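Local coordinates for protein phytase (Citrobacter braakii, PDB 3ZHC) that is a phytase of the histidine phosphatase superfamily (branch 2), with an alpha/beta domain built on a mixed beta sheet, at residues Q104-T118 / Y310-H324. The protein carries 2 engineered substitutions. Sequence-based numbering, arbitrary orientation.
Sequences QVAVIADTDQRTRKT and YGIKLPVSLLFIAGH
His324 NE2 donates to Asp110 OD2 at 2.7 Å, with the oxygen in the imidazole plane. NE2 meets OD2 on its anti side, a little out of the carboxylate plane; the carboxylate and ring planes stand 80° apart. Asp110 reaches the ring because its CG stands opposite the backbone N (chi1 -169°); its other oxygen, OD1, takes the N-H of Thr111. Thr115 CG2 sits over one face of the His324 ring, a CH-pi contact 3.8 Å from the centroid, while Asp112 OD2 approaches the edge at His324 CE1 (3.2 Å). Arg114 brings its guanidinium edge toward His324 ND1, and its NH1 is hydrogen-bonded to Gly67 O. His39 meets the same imidazole at a steep angle.

Behind this cluster, strands 105-109 and 318-323 run parallel. Their backbone bonds alternate from Gln104 O onward, the tightest being Ala322 N to Ile108 O at 2.8 Å; Asp110 N closes the series on Ala322 O. On one face Ile108 packs against 310-312: CG2 lies over the Tyr310 ring, 4.0 Å from its centroid, and CG1 touches Ile312 CD1 at 3.6 Å. Tyr310 OH is held by Asp144. On the other face Val107 CG1 touches the Phe320 ring edge, and Phe122 stacks on that ring. Strand 28-38 pairs in parallel with 318-323, and 134-135 with 105-109, forming the parallel core of the histidine phosphatase alpha/beta domain, with the polar cluster round His324 at the strands' C-terminal ends.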
ATOM      1  N   GLN B 104     -24.255 -31.839  -0.519  1.00 26.42           N
ATOM      2  CA  GLN B 104     -23.801 -30.708   0.335  1.00 25.87           C
ATOM      3  C   GLN B 104     -22.503 -30.067  -0.158  1.00 24.96           C
ATOM      4  O   GLN B 104     -22.330 -28.849  -0.037  1.00 24.86           O
ATOM      5  CB  GLN B 104     -23.608 -31.149   1.788  1.00 26.09           C
ATOM      6  CG  GLN B 104     -24.897 -31.421   2.555  1.00 26.85           C
ATOM      7  CD  GLN B 104     -25.596 -30.133   2.998  1.00 27.94           C
ATOM      8  OE1 GLN B 104     -25.430 -29.693   4.144  1.00 28.73           O
ATOM      9  NE2 GLN B 104     -26.372 -29.510   2.081  1.00 28.50           N
ATOM     10  N   VAL B 105     -21.599 -30.890  -0.695  1.00 23.90           N
ATOM     11  CA  VAL B 105     -20.304 -30.428  -1.166  1.00 23.04           C
ATOM     12  C   VAL B 105     -20.103 -30.858  -2.608  1.00 22.25           C
ATOM     13  O   VAL B 105     -20.353 -32.002  -2.954  1.00 22.30           O
ATOM     14  CB  VAL B 105     -19.140 -30.957  -0.277  1.00 22.98           C
ATOM     15  CG1 VAL B 105     -17.780 -30.471  -0.802  1.00 22.89           C
ATOM     16  CG2 VAL B 105     -19.323 -30.515   1.168  1.00 22.92           C
ATOM     17  N   ALA B 106     -19.661 -29.910  -3.435  1.00 21.29           N
ATOM     18  CA  ALA B 106     -19.309 -30.154  -4.827  1.00 20.50           C
ATOM     19  C   ALA B 106     -17.994 -29.416  -5.132  1.00 19.76           C
ATOM     20  O   ALA B 106     -17.752 -28.333  -4.603  1.00 19.63           O
ATOM     21  CB  ALA B 106     -20.404 -29.700  -5.743  1.00 20.45           C
ATOM     22  N   VAL B 107     -17.153 -30.014  -5.973  1.00 18.95           N
ATOM     23  CA  VAL B 107     -15.872 -29.407  -6.373  1.00 18.23           C
ATOM     24  C   VAL B 107     -15.734 -29.388  -7.897  1.00 17.64           C
ATOM     25  O   VAL B 107     -16.014 -30.382  -8.556  1.00 17.67           O
ATOM     26  CB  VAL B 107     -14.673 -30.135  -5.736  1.00 18.22           C
ATOM     27  CG1 VAL B 107     -13.323 -29.586  -6.287  1.00 18.05           C
ATOM     28  CG2 VAL B 107     -14.731 -30.006  -4.232  1.00 17.99           C
ATOM     29  N   ILE B 108     -15.311 -28.237  -8.427  1.00 16.90           N
ATOM     30  CA  ILE B 108     -15.008 -28.049  -9.843  1.00 16.31           C
ATOM     31  C   ILE B 108     -13.549 -27.640  -9.965  1.00 15.94           C
ATOM     32  O   ILE B 108     -13.081 -26.799  -9.203  1.00 15.85           O
ATOM     33  CB  ILE B 108     -15.850 -26.939 -10.469  1.00 16.21           C
ATOM     34  CG1 ILE B 108     -17.344 -27.300 -10.439  1.00 15.82           C
ATOM     35  CG2 ILE B 108     -15.389 -26.661 -11.912  1.00 15.96           C
ATOM     36  CD1 ILE B 108     -18.240 -26.159 -10.821  1.00 15.36           C
ATOM     37  N   ALA B 109     -12.841 -28.232 -10.925  1.00 15.51           N
ATOM     38  CA  ALA B 109     -11.453 -27.897 -11.196  1.00 15.21           C
ATOM     39  C   ALA B 109     -11.233 -27.680 -12.682  1.00 14.85           C
ATOM     40  O   ALA B 109     -11.911 -28.318 -13.536  1.00 14.84           O
ATOM     41  CB  ALA B 109     -10.520 -29.003 -10.674  1.00 15.09           C
ATOM     42  N   ASP B 110     -10.287 -26.787 -13.003  1.00 14.25           N
ATOM     43  CA  ASP B 110      -9.864 -26.579 -14.365  1.00 14.02           C
ATOM     44  C   ASP B 110      -9.077 -27.876 -14.781  1.00 13.97           C
ATOM     45  O   ASP B 110      -8.678 -28.664 -13.925  1.00 13.45           O
ATOM     46  CB  ASP B 110      -9.032 -25.297 -14.469  1.00 13.87           C
ATOM     47  CG  ASP B 110      -8.773 -24.846 -15.901  1.00 13.85           C
ATOM     48  OD1 ASP B 110      -9.282 -25.456 -16.891  1.00 14.28           O
ATOM     49  OD2 ASP B 110      -8.045 -23.863 -16.041  1.00 13.70           O
ATOM     50  N   THR B 111      -8.869 -28.072 -16.086  1.00 14.04           N
ATOM     51  CA  THR B 111      -8.276 -29.337 -16.615  1.00 14.24           C
ATOM     52  C   THR B 111      -6.780 -29.576 -16.284  1.00 14.20           C
ATOM     53  O   THR B 111      -6.264 -30.667 -16.544  1.00 14.27           O
ATOM     54  CB  THR B 111      -8.480 -29.431 -18.135  1.00 14.23           C
ATOM     55  OG1 THR B 111      -7.894 -28.295 -18.759  1.00 14.68           O
ATOM     56  CG2 THR B 111      -9.971 -29.456 -18.462  1.00 14.38           C
ATOM     57  N   ASP B 112      -6.095 -28.581 -15.716  1.00 14.17           N
ATOM     58  CA  ASP B 112      -4.685 -28.739 -15.378  1.00 14.07           C
ATOM     59  C   ASP B 112      -4.525 -29.618 -14.159  1.00 13.90           C
ATOM     60  O   ASP B 112      -5.423 -29.679 -13.295  1.00 13.81           O
ATOM     61  CB  ASP B 112      -4.020 -27.384 -15.127  1.00 14.16           C
ATOM     62  CG  ASP B 112      -4.039 -26.479 -16.365  1.00 14.63           C
ATOM     63  OD1 ASP B 112      -3.994 -26.983 -17.512  1.00 15.76           O
ATOM     64  OD2 ASP B 112      -4.101 -25.274 -16.191  1.00 15.21           O
ATOM     65  N   GLN B 113      -3.378 -30.307 -14.098  1.00 13.61           N
ATOM     66  CA  GLN B 113      -2.988 -31.086 -12.935  1.00 13.52           C
ATOM     67  C   GLN B 113      -3.006 -30.218 -11.684  1.00 13.58           C
ATOM     68  O   GLN B 113      -3.487 -30.665 -10.634  1.00 13.57           O
ATOM     69  CB  GLN B 113      -1.579 -31.696 -13.156  1.00 13.51           C
ATOM     70  CG  GLN B 113      -0.962 -32.539 -11.976  1.00 13.16           C
ATOM     71  CD  GLN B 113      -0.227 -31.705 -10.900  1.00 12.92           C
ATOM     72  OE1 GLN B 113      -0.100 -30.502 -11.008  1.00 12.72           O
ATOM     73  NE2 GLN B 113       0.250 -32.375  -9.866  1.00 12.79           N
ATOM     74  N   ARG B 114      -2.494 -28.978 -11.790  1.00 13.59           N
ATOM     75  CA  ARG B 114      -2.387 -28.085 -10.599  1.00 13.72           C
ATOM     76  C   ARG B 114      -3.718 -27.730  -9.953  1.00 13.66           C
ATOM     77  O   ARG B 114      -3.819 -27.692  -8.721  1.00 13.70           O
ATOM     78  CB  ARG B 114      -1.580 -26.808 -10.900  1.00 13.81           C
ATOM     79  CG  ARG B 114      -2.150 -25.834 -11.916  1.00 14.38           C
ATOM     80  CD  ARG B 114      -1.181 -24.639 -12.067  1.00 15.47           C
ATOM     81  NE  ARG B 114      -1.552 -23.740 -13.167  1.00 16.64           N
ATOM     82  CZ  ARG B 114      -0.913 -23.613 -14.347  1.00 17.54           C
ATOM     83  NH1 ARG B 114       0.189 -24.313 -14.654  1.00 17.67           N
ATOM     84  NH2 ARG B 114      -1.394 -22.744 -15.246  1.00 18.33           N
ATOM     85  N   THR B 115      -4.726 -27.475 -10.781  1.00 13.68           N
ATOM     86  CA  THR B 115      -6.066 -27.173 -10.293  1.00 13.67           C
ATOM     87  C   THR B 115      -6.763 -28.471  -9.825  1.00 13.75           C
ATOM     88  O   THR B 115      -7.331 -28.504  -8.751  1.00 13.61           O
ATOM     89  CB  THR B 115      -6.902 -26.446 -11.357  1.00 13.58           C
ATOM     90  OG1 THR B 115      -6.798 -27.131 -12.581  1.00 13.25           O
ATOM     91  CG2 THR B 115      -6.386 -25.006 -11.561  1.00 13.70           C
ATOM     92  N   ARG B 116      -6.694 -29.520 -10.645  1.00 14.00           N
ATOM     93  CA  ARG B 116      -7.296 -30.838 -10.317  1.00 14.28           C
ATOM     94  C   ARG B 116      -6.796 -31.407  -8.986  1.00 14.23           C
ATOM     95  O   ARG B 116      -7.607 -31.836  -8.160  1.00 14.16           O
ATOM     96  CB  ARG B 116      -7.060 -31.844 -11.454  1.00 14.41           C
ATOM     97  CG  ARG B 116      -8.060 -31.687 -12.652  1.00 15.15           C
ATOM     98  CD  ARG B 116      -7.536 -32.314 -13.957  1.00 16.48           C
ATOM     99  NE  ARG B 116      -6.775 -33.443 -13.564  1.00 17.74           N
ATOM    100  CZ  ARG B 116      -5.528 -33.749 -13.901  1.00 17.98           C
ATOM    101  NH1 ARG B 116      -4.783 -33.047 -14.759  1.00 17.94           N
ATOM    102  NH2 ARG B 116      -5.036 -34.827 -13.375  1.00 18.59           N
ATOM    103  N   LYS B 117      -5.471 -31.397  -8.789  1.00 14.25           N
ATOM    104  CA  LYS B 117      -4.871 -31.839  -7.516  1.00 14.33           C
ATOM    105  C   LYS B 117      -5.120 -30.853  -6.366  1.00 14.27           C
ATOM    106  O   LYS B 117      -5.032 -31.249  -5.202  1.00 14.02           O
ATOM    107  CB  LYS B 117      -3.353 -32.105  -7.635  1.00 14.40           C
ATOM    108  CG  LYS B 117      -2.922 -33.155  -8.667  1.00 15.08           C
ATOM    109  CD  LYS B 117      -3.819 -34.379  -8.737  1.00 15.83           C
ATOM    110  CE  LYS B 117      -3.245 -35.382  -9.699  1.00 16.59           C
ATOM    111  NZ  LYS B 117      -2.018 -36.056  -9.161  1.00 16.81           N
ATOM    112  N   THR B 118      -5.407 -29.575  -6.676  1.00 14.35           N
ATOM    113  CA  THR B 118      -5.822 -28.617  -5.615  1.00 14.47           C
ATOM    114  C   THR B 118      -7.242 -29.006  -5.113  1.00 14.51           C
ATOM    115  O   THR B 118      -7.510 -28.939  -3.920  1.00 14.57           O
ATOM    116  CB  THR B 118      -5.745 -27.158  -6.068  1.00 14.51           C
ATOM    117  OG1 THR B 118      -4.374 -26.800  -6.242  1.00 14.50           O
ATOM    118  CG2 THR B 118      -6.374 -26.218  -5.024  1.00 14.50           C
ATOM    119  N   TYR B 310     -20.908 -30.166 -15.942  1.00 31.36           N
ATOM    120  CA  TYR B 310     -20.272 -31.074 -14.963  1.00 30.77           C
ATOM    121  C   TYR B 310     -21.250 -32.112 -14.360  1.00 30.38           C
ATOM    122  O   TYR B 310     -20.814 -33.159 -13.909  1.00 30.44           O
ATOM    123  CB  TYR B 310     -19.611 -30.264 -13.827  1.00 30.62           C
ATOM    124  CG  TYR B 310     -18.681 -29.171 -14.324  1.00 30.22           C
ATOM    125  CD1 TYR B 310     -17.389 -29.464 -14.763  1.00 29.88           C
ATOM    126  CD2 TYR B 310     -19.099 -27.835 -14.361  1.00 29.99           C
ATOM    127  CE1 TYR B 310     -16.519 -28.433 -15.235  1.00 29.74           C
ATOM    128  CE2 TYR B 310     -18.250 -26.804 -14.825  1.00 29.78           C
ATOM    129  CZ  TYR B 310     -16.972 -27.110 -15.257  1.00 29.54           C
ATOM    130  OH  TYR B 310     -16.170 -26.112 -15.698  1.00 28.85           O
ATOM    131  N   GLY B 311     -22.555 -31.816 -14.357  1.00 29.87           N
ATOM    132  CA  GLY B 311     -23.567 -32.715 -13.768  1.00 29.47           C
ATOM    133  C   GLY B 311     -23.639 -32.575 -12.251  1.00 29.03           C
ATOM    134  O   GLY B 311     -23.721 -33.579 -11.537  1.00 29.06           O
ATOM    135  N   ILE B 312     -23.601 -31.329 -11.767  1.00 28.40           N
ATOM    136  CA  ILE B 312     -23.693 -31.020 -10.344  1.00 27.93           C
ATOM    137  C   ILE B 312     -25.104 -30.550 -10.065  1.00 27.57           C
ATOM    138  O   ILE B 312     -25.617 -29.693 -10.768  1.00 27.43           O
ATOM    139  CB  ILE B 312     -22.653 -29.933  -9.910  1.00 27.87           C
ATOM    140  CG1 ILE B 312     -21.223 -30.468 -10.069  1.00 27.86           C
ATOM    141  CG2 ILE B 312     -22.888 -29.481  -8.469  1.00 27.63           C
ATOM    142  CD1 ILE B 312     -20.149 -29.450  -9.794  1.00 27.74           C
ATOM    143  N   LYS B 313     -25.734 -31.119  -9.040  1.00 27.20           N
ATOM    144  CA  LYS B 313     -27.071 -30.712  -8.643  1.00 26.99           C
ATOM    145  C   LYS B 313     -26.940 -29.565  -7.664  1.00 26.41           C
ATOM    146  O   LYS B 313     -26.644 -29.780  -6.488  1.00 26.42           O
ATOM    147  CB  LYS B 313     -27.848 -31.880  -8.023  1.00 27.16           C
ATOM    148  CG  LYS B 313     -28.127 -33.059  -9.011  1.00 27.94           C
ATOM    149  CD  LYS B 313     -29.127 -32.679 -10.116  1.00 28.85           C
ATOM    150  CE  LYS B 313     -29.554 -33.906 -10.955  1.00 29.32           C
ATOM    151  NZ  LYS B 313     -30.446 -33.508 -12.108  1.00 29.84           N
ATOM    152  N   LEU B 314     -27.144 -28.336  -8.161  1.00 25.74           N
ATOM    153  CA  LEU B 314     -27.134 -27.136  -7.318  1.00 25.15           C
ATOM    154  C   LEU B 314     -28.553 -26.976  -6.757  1.00 24.67           C
ATOM    155  O   LEU B 314     -29.508 -27.400  -7.397  1.00 24.77           O
ATOM    156  CB  LEU B 314     -26.701 -25.895  -8.115  1.00 25.11           C
ATOM    157  CG  LEU B 314     -25.240 -25.833  -8.634  1.00 25.21           C
ATOM    158  CD1 LEU B 314     -25.014 -24.619  -9.525  1.00 24.56           C
ATOM    159  CD2 LEU B 314     -24.214 -25.844  -7.476  1.00 24.91           C
ATOM    160  N   PRO B 315     -28.710 -26.365  -5.562  1.00 23.87           N
ATOM    161  CA  PRO B 315     -27.701 -25.776  -4.691  1.00 23.36           C
ATOM    162  C   PRO B 315     -26.917 -26.804  -3.856  1.00 22.77           C
ATOM    163  O   PRO B 315     -27.318 -27.962  -3.727  1.00 22.71           O
ATOM    164  CB  PRO B 315     -28.531 -24.892  -3.765  1.00 23.37           C
ATOM    165  CG  PRO B 315     -29.790 -25.662  -3.585  1.00 23.58           C
ATOM    166  CD  PRO B 315     -30.050 -26.286  -4.950  1.00 23.88           C
ATOM    167  N   VAL B 316     -25.803 -26.336  -3.315  1.00 22.09           N
ATOM    168  CA  VAL B 316     -24.955 -27.087  -2.400  1.00 21.57           C
ATOM    169  C   VAL B 316     -24.521 -26.111  -1.327  1.00 21.11           C
ATOM    170  O   VAL B 316     -24.541 -24.894  -1.562  1.00 21.12           O
ATOM    171  CB  VAL B 316     -23.727 -27.711  -3.114  1.00 21.60           C
ATOM    172  CG1 VAL B 316     -24.180 -28.780  -4.157  1.00 21.27           C
ATOM    173  CG2 VAL B 316     -22.865 -26.638  -3.770  1.00 21.26           C
ATOM    174  N   SER B 317     -24.140 -26.626  -0.164  1.00 20.47           N
ATOM    175  CA  SER B 317     -23.697 -25.770   0.955  1.00 20.10           C
ATOM    176  C   SER B 317     -22.318 -25.171   0.710  1.00 19.49           C
ATOM    177  O   SER B 317     -22.050 -24.050   1.131  1.00 19.48           O
ATOM    178  CB  SER B 317     -23.687 -26.549   2.290  1.00 20.19           C
ATOM    179  OG  SER B 317     -24.971 -27.071   2.590  1.00 20.59           O
ATOM    180  N   LEU B 318     -21.453 -25.937   0.042  1.00 18.81           N
ATOM    181  CA  LEU B 318     -20.102 -25.514  -0.303  1.00 18.24           C
ATOM    182  C   LEU B 318     -19.772 -25.956  -1.715  1.00 17.65           C
ATOM    183  O   LEU B 318     -19.745 -27.149  -1.990  1.00 17.66           O
ATOM    184  CB  LEU B 318     -19.085 -26.106   0.690  1.00 18.27           C
ATOM    185  CG  LEU B 318     -17.589 -25.872   0.434  1.00 18.28           C
ATOM    186  CD1 LEU B 318     -17.265 -24.383   0.424  1.00 18.44           C
ATOM    187  CD2 LEU B 318     -16.760 -26.600   1.470  1.00 18.07           C
ATOM    188  N   LEU B 319     -19.543 -24.983  -2.602  1.00 16.94           N
ATOM    189  CA  LEU B 319     -19.059 -25.214  -3.961  1.00 16.36           C
ATOM    190  C   LEU B 319     -17.636 -24.658  -3.963  1.00 15.78           C
ATOM    191  O   LEU B 319     -17.452 -23.458  -3.786  1.00 15.76           O
ATOM    192  CB  LEU B 319     -19.936 -24.508  -4.999  1.00 16.28           C
ATOM    193  CG  LEU B 319     -19.500 -24.546  -6.474  1.00 16.43           C
ATOM    194  CD1 LEU B 319     -19.508 -25.957  -7.032  1.00 15.84           C
ATOM    195  CD2 LEU B 319     -20.376 -23.618  -7.351  1.00 16.33           C
ATOM    196  N   PHE B 320     -16.640 -25.529  -4.148  1.00 15.04           N
ATOM    197  CA  PHE B 320     -15.219 -25.135  -4.185  1.00 14.44           C
ATOM    198  C   PHE B 320     -14.769 -25.205  -5.624  1.00 13.90           C
ATOM    199  O   PHE B 320     -14.920 -26.245  -6.264  1.00 13.85           O
ATOM    200  CB  PHE B 320     -14.399 -26.067  -3.299  1.00 14.50           C
ATOM    201  CG  PHE B 320     -12.920 -25.754  -3.268  1.00 14.30           C
ATOM    202  CD1 PHE B 320     -12.407 -24.838  -2.347  1.00 13.83           C
ATOM    203  CD2 PHE B 320     -12.029 -26.387  -4.169  1.00 13.99           C
ATOM    204  CE1 PHE B 320     -11.029 -24.544  -2.311  1.00 13.95           C
ATOM    205  CE2 PHE B 320     -10.639 -26.095  -4.138  1.00 13.88           C
ATOM    206  CZ  PHE B 320     -10.145 -25.179  -3.209  1.00 13.93           C
ATOM    207  N   ILE B 321     -14.219 -24.101  -6.143  1.00 13.35           N
ATOM    208  CA  ILE B 321     -13.791 -24.001  -7.546  1.00 12.90           C
ATOM    209  C   ILE B 321     -12.272 -23.723  -7.597  1.00 12.61           C
ATOM    210  O   ILE B 321     -11.820 -22.681  -7.119  1.00 12.56           O
ATOM    211  CB  ILE B 321     -14.580 -22.923  -8.324  1.00 12.91           C
ATOM    212  CG1 ILE B 321     -16.096 -23.151  -8.193  1.00 12.79           C
ATOM    213  CG2 ILE B 321     -14.176 -22.916  -9.818  1.00 12.69           C
ATOM    214  CD1 ILE B 321     -16.948 -22.204  -9.039  1.00 12.27           C
ATOM    215  N   ALA B 322     -11.515 -24.672  -8.174  1.00 12.27           N
ATOM    216  CA  ALA B 322     -10.047 -24.586  -8.297  1.00 12.08           C
ATOM    217  C   ALA B 322      -9.639 -23.988  -9.655  1.00 11.97           C
ATOM    218  O   ALA B 322      -9.779 -24.630 -10.713  1.00 11.71           O
ATOM    219  CB  ALA B 322      -9.406 -25.954  -8.104  1.00 11.97           C
ATOM    220  N   GLY B 323      -9.135 -22.760  -9.600  1.00 11.89           N
ATOM    221  CA  GLY B 323      -8.659 -22.040 -10.757  1.00 11.96           C
ATOM    222  C   GLY B 323      -7.248 -21.536 -10.540  1.00 11.96           C
ATOM    223  O   GLY B 323      -6.446 -22.184  -9.858  1.00 12.03           O
ATOM    224  N   HIS B 324      -6.963 -20.363 -11.125  1.00 12.01           N
ATOM    225  CA  HIS B 324      -5.634 -19.760 -11.140  1.00 11.94           C
ATOM    226  C   HIS B 324      -5.650 -18.349 -10.604  1.00 11.86           C
ATOM    227  O   HIS B 324      -6.740 -17.762 -10.338  1.00 12.03           O
ATOM    228  CB  HIS B 324      -5.130 -19.751 -12.581  1.00 12.08           C
ATOM    229  CG  HIS B 324      -5.361 -21.046 -13.299  1.00 12.19           C
ATOM    230  ND1 HIS B 324      -4.462 -22.081 -13.260  1.00 12.00           N
ATOM    231  CD2 HIS B 324      -6.395 -21.476 -14.062  1.00 12.62           C
ATOM    232  CE1 HIS B 324      -4.920 -23.092 -13.969  1.00 12.04           C
ATOM    233  NE2 HIS B 324      -6.092 -22.756 -14.467  1.00 12.40           N
TER